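Local structure of EpsJ (2RET) at residues D29-Q34 and T86-R91. The protein is a pseudopilin of the type 2 secretion system that pairs with the pseudopilin EpsI and probably helps build the tip of the pseudopilus. Sequence-based numbering, arbitrary orientation.
Sequences DSDFRQ and TKVGYR
Asp31 and Phe32, late in helix 10-32, meet Val88 and Tyr90 of strand 79-93 where the N-terminal helix packs on an antiparallel sheet, the helix-on-sheet core of the pilin-like fold. The tight part centres on Tyr90, whose OH donates a hydrogen bond of 2.6 Å to Asp31 OD2. This oxygen is approached from its anti side, 17° out of the carboxylate plane, and lies at the edge of the phenol ring. The other oxygen, Asp31 OD1, sits 3.7 Å from Val88 CG1 and forms salt bridges with Arg70 and Arg99 of the two strands flanking 79-93. The buried carboxylate thus faces two positive charges and a phenol, which would probably stabilise its ionised form. CG anti to the carbonyl carbon (chi1 -73°) places CE2 of Phe32 over one face of the Tyr90 ring, 3.6 Å from Tyr90 CE1; the planes are inclined by 31° and the centroids are 5.2 Å apart. Phe68 and Tyr165 also meet the Phe32 ring, the latter from the other sheet. Asp29, directed away from the strand, and Arg33, four residues on, are partly exposed and stand apart from the Tyr90 contact; both pack on Trp73 of a second EpsJ subunit. Asp29 OD1 forms salt bridges with Arg163 and with Arg33, whose NE stands 3.0 Å from this oxygen, above the carboxylate plane.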
loop_
_atom_site.group_PDB
_atom_site.type_symbol
_atom_site.label_atom_id
_atom_site.label_comp_id
_atom_site.label_asym_id
_atom_site.label_seq_id
_atom_site.Cartn_x
_atom_site.Cartn_y
_atom_site.Cartn_z
ATOM N N ASP B 29 -7.839 22.209 0.564
ATOM C CA ASP B 29 -7.179 21.144 1.317
ATOM C C ASP B 29 -7.332 19.855 0.553
ATOM O O ASP B 29 -6.371 19.082 0.424
ATOM C CB ASP B 29 -7.778 20.963 2.727
ATOM C CG ASP B 29 -6.935 21.596 3.839
ATOM O OD1 ASP B 29 -5.739 21.793 3.672
ATOM O OD2 ASP B 29 -7.453 21.823 4.954
ATOM N N SER B 30 -8.533 19.618 0.043
ATOM C CA SER B 30 -8.806 18.370 -0.664
ATOM C C SER B 30 -7.912 18.244 -1.898
ATOM O O SER B 30 -7.450 17.147 -2.199
ATOM C CB SER B 30 -10.293 18.225 -1.039
ATOM O OG SER B 30 -10.687 19.066 -2.149
ATOM N N ASP B 31 -7.675 19.362 -2.587
ATOM C CA ASP B 31 -6.949 19.373 -3.860
ATOM C C ASP B 31 -5.430 19.382 -3.667
ATOM O O ASP B 31 -4.726 18.539 -4.189
ATOM C CB ASP B 31 -7.338 20.582 -4.722
ATOM C CG ASP B 31 -8.713 20.471 -5.340
ATOM O OD1 ASP B 31 -9.226 19.351 -5.573
ATOM O OD2 ASP B 31 -9.297 21.546 -5.636
ATOM N N PHE B 32 -4.943 20.362 -2.932
ATOM C CA PHE B 32 -3.527 20.562 -2.786
ATOM C C PHE B 32 -2.829 19.505 -1.922
ATOM O O PHE B 32 -1.600 19.308 -2.050
ATOM C CB PHE B 32 -3.242 21.962 -2.274
ATOM C CG PHE B 32 -3.462 23.023 -3.288
ATOM C CD1 PHE B 32 -2.503 23.287 -4.234
ATOM C CD2 PHE B 32 -4.610 23.797 -3.267
ATOM C CE1 PHE B 32 -2.699 24.279 -5.177
ATOM C CE2 PHE B 32 -4.828 24.765 -4.232
ATOM C CZ PHE B 32 -3.861 25.012 -5.189
ATOM N N ARG B 33 -3.572 18.835 -1.048
ATOM C CA ARG B 33 -3.000 17.723 -0.310
ATOM C C ARG B 33 -2.959 16.401 -1.118
ATOM O O ARG B 33 -2.309 15.445 -0.690
ATOM C CB ARG B 33 -3.732 17.505 1.015
ATOM C CG ARG B 33 -3.534 18.591 2.044
ATOM C CD ARG B 33 -4.429 18.261 3.192
ATOM N NE ARG B 33 -4.487 19.197 4.310
ATOM C CZ ARG B 33 -3.705 19.158 5.389
ATOM N NH1 ARG B 33 -2.741 18.264 5.523
ATOM N NH2 ARG B 33 -3.912 20.029 6.365
ATOM N N GLN B 34 -3.658 16.350 -2.247
ATOM C CA GLN B 34 -3.764 15.145 -3.051
ATOM C C GLN B 34 -3.193 15.335 -4.464
ATOM O O GLN B 34 -3.633 14.687 -5.426
ATOM C CB GLN B 34 -5.226 14.668 -3.078
ATOM C CG GLN B 34 -5.741 14.364 -1.652
ATOM C CD GLN B 34 -6.706 13.252 -1.616
ATOM O OE1 GLN B 34 -6.374 12.102 -1.266
ATOM N NE2 GLN B 34 -7.926 13.559 -1.984
ATOM N N THR B 86 -7.654 12.757 -11.418
ATOM C CA THR B 86 -8.452 13.822 -12.039
ATOM C C THR B 86 -7.560 15.031 -12.231
ATOM O O THR B 86 -6.371 14.968 -11.987
ATOM C CB THR B 86 -9.674 14.201 -11.171
ATOM O OG1 THR B 86 -9.230 14.631 -9.874
ATOM C CG2 THR B 86 -10.678 12.994 -11.065
ATOM N N LYS B 87 -8.097 16.135 -12.714
ATOM C CA LYS B 87 -7.265 17.320 -12.964
ATOM C C LYS B 87 -8.047 18.521 -12.451
ATOM O O LYS B 87 -9.270 18.564 -12.594
ATOM C CB LYS B 87 -6.936 17.404 -14.459
ATOM C CG LYS B 87 -6.104 18.587 -14.902
ATOM C CD LYS B 87 -5.705 18.480 -16.331
ATOM C CE LYS B 87 -6.807 18.824 -17.298
ATOM N NZ LYS B 87 -6.342 18.528 -18.677
ATOM N N VAL B 88 -7.359 19.431 -11.760
ATOM C CA VAL B 88 -7.985 20.607 -11.161
ATOM C C VAL B 88 -7.121 21.875 -11.438
ATOM O O VAL B 88 -5.931 21.791 -11.631
ATOM C CB VAL B 88 -8.174 20.461 -9.623
ATOM C CG1 VAL B 88 -8.949 19.197 -9.293
ATOM C CG2 VAL B 88 -6.830 20.508 -8.913
ATOM N N GLY B 89 -7.745 23.035 -11.471
ATOM C CA GLY B 89 -7.003 24.284 -11.454
ATOM C C GLY B 89 -7.685 25.396 -10.688
ATOM O O GLY B 89 -8.806 25.273 -10.281
ATOM N N TYR B 90 -6.963 26.482 -10.449
ATOM C CA TYR B 90 -7.520 27.638 -9.737
ATOM C C TYR B 90 -7.167 28.882 -10.557
ATOM O O TYR B 90 -6.118 28.939 -11.208
ATOM C CB TYR B 90 -6.955 27.744 -8.299
ATOM C CG TYR B 90 -7.491 26.704 -7.339
ATOM C CD1 TYR B 90 -7.056 25.383 -7.369
ATOM C CD2 TYR B 90 -8.481 27.033 -6.422
ATOM C CE1 TYR B 90 -7.594 24.440 -6.495
ATOM C CE2 TYR B 90 -8.995 26.108 -5.573
ATOM C CZ TYR B 90 -8.552 24.821 -5.606
ATOM O OH TYR B 90 -9.100 23.943 -4.714
ATOM N N ARG B 91 -8.062 29.841 -10.544
ATOM C CA ARG B 91 -7.837 31.108 -11.230
ATOM C C ARG B 91 -8.658 32.189 -10.570
ATOM O O ARG B 91 -9.571 31.886 -9.779
ATOM C CB ARG B 91 -8.263 30.973 -12.685
ATOM C CG ARG B 91 -9.708 30.660 -12.820
ATOM C CD ARG B 91 -10.155 30.668 -14.210
ATOM N NE ARG B 91 -11.610 30.701 -14.272
ATOM C CZ ARG B 91 -12.327 30.109 -15.225
ATOM N NH1 ARG B 91 -11.735 29.430 -16.204
ATOM N NH2 ARG B 91 -13.648 30.189 -15.204
#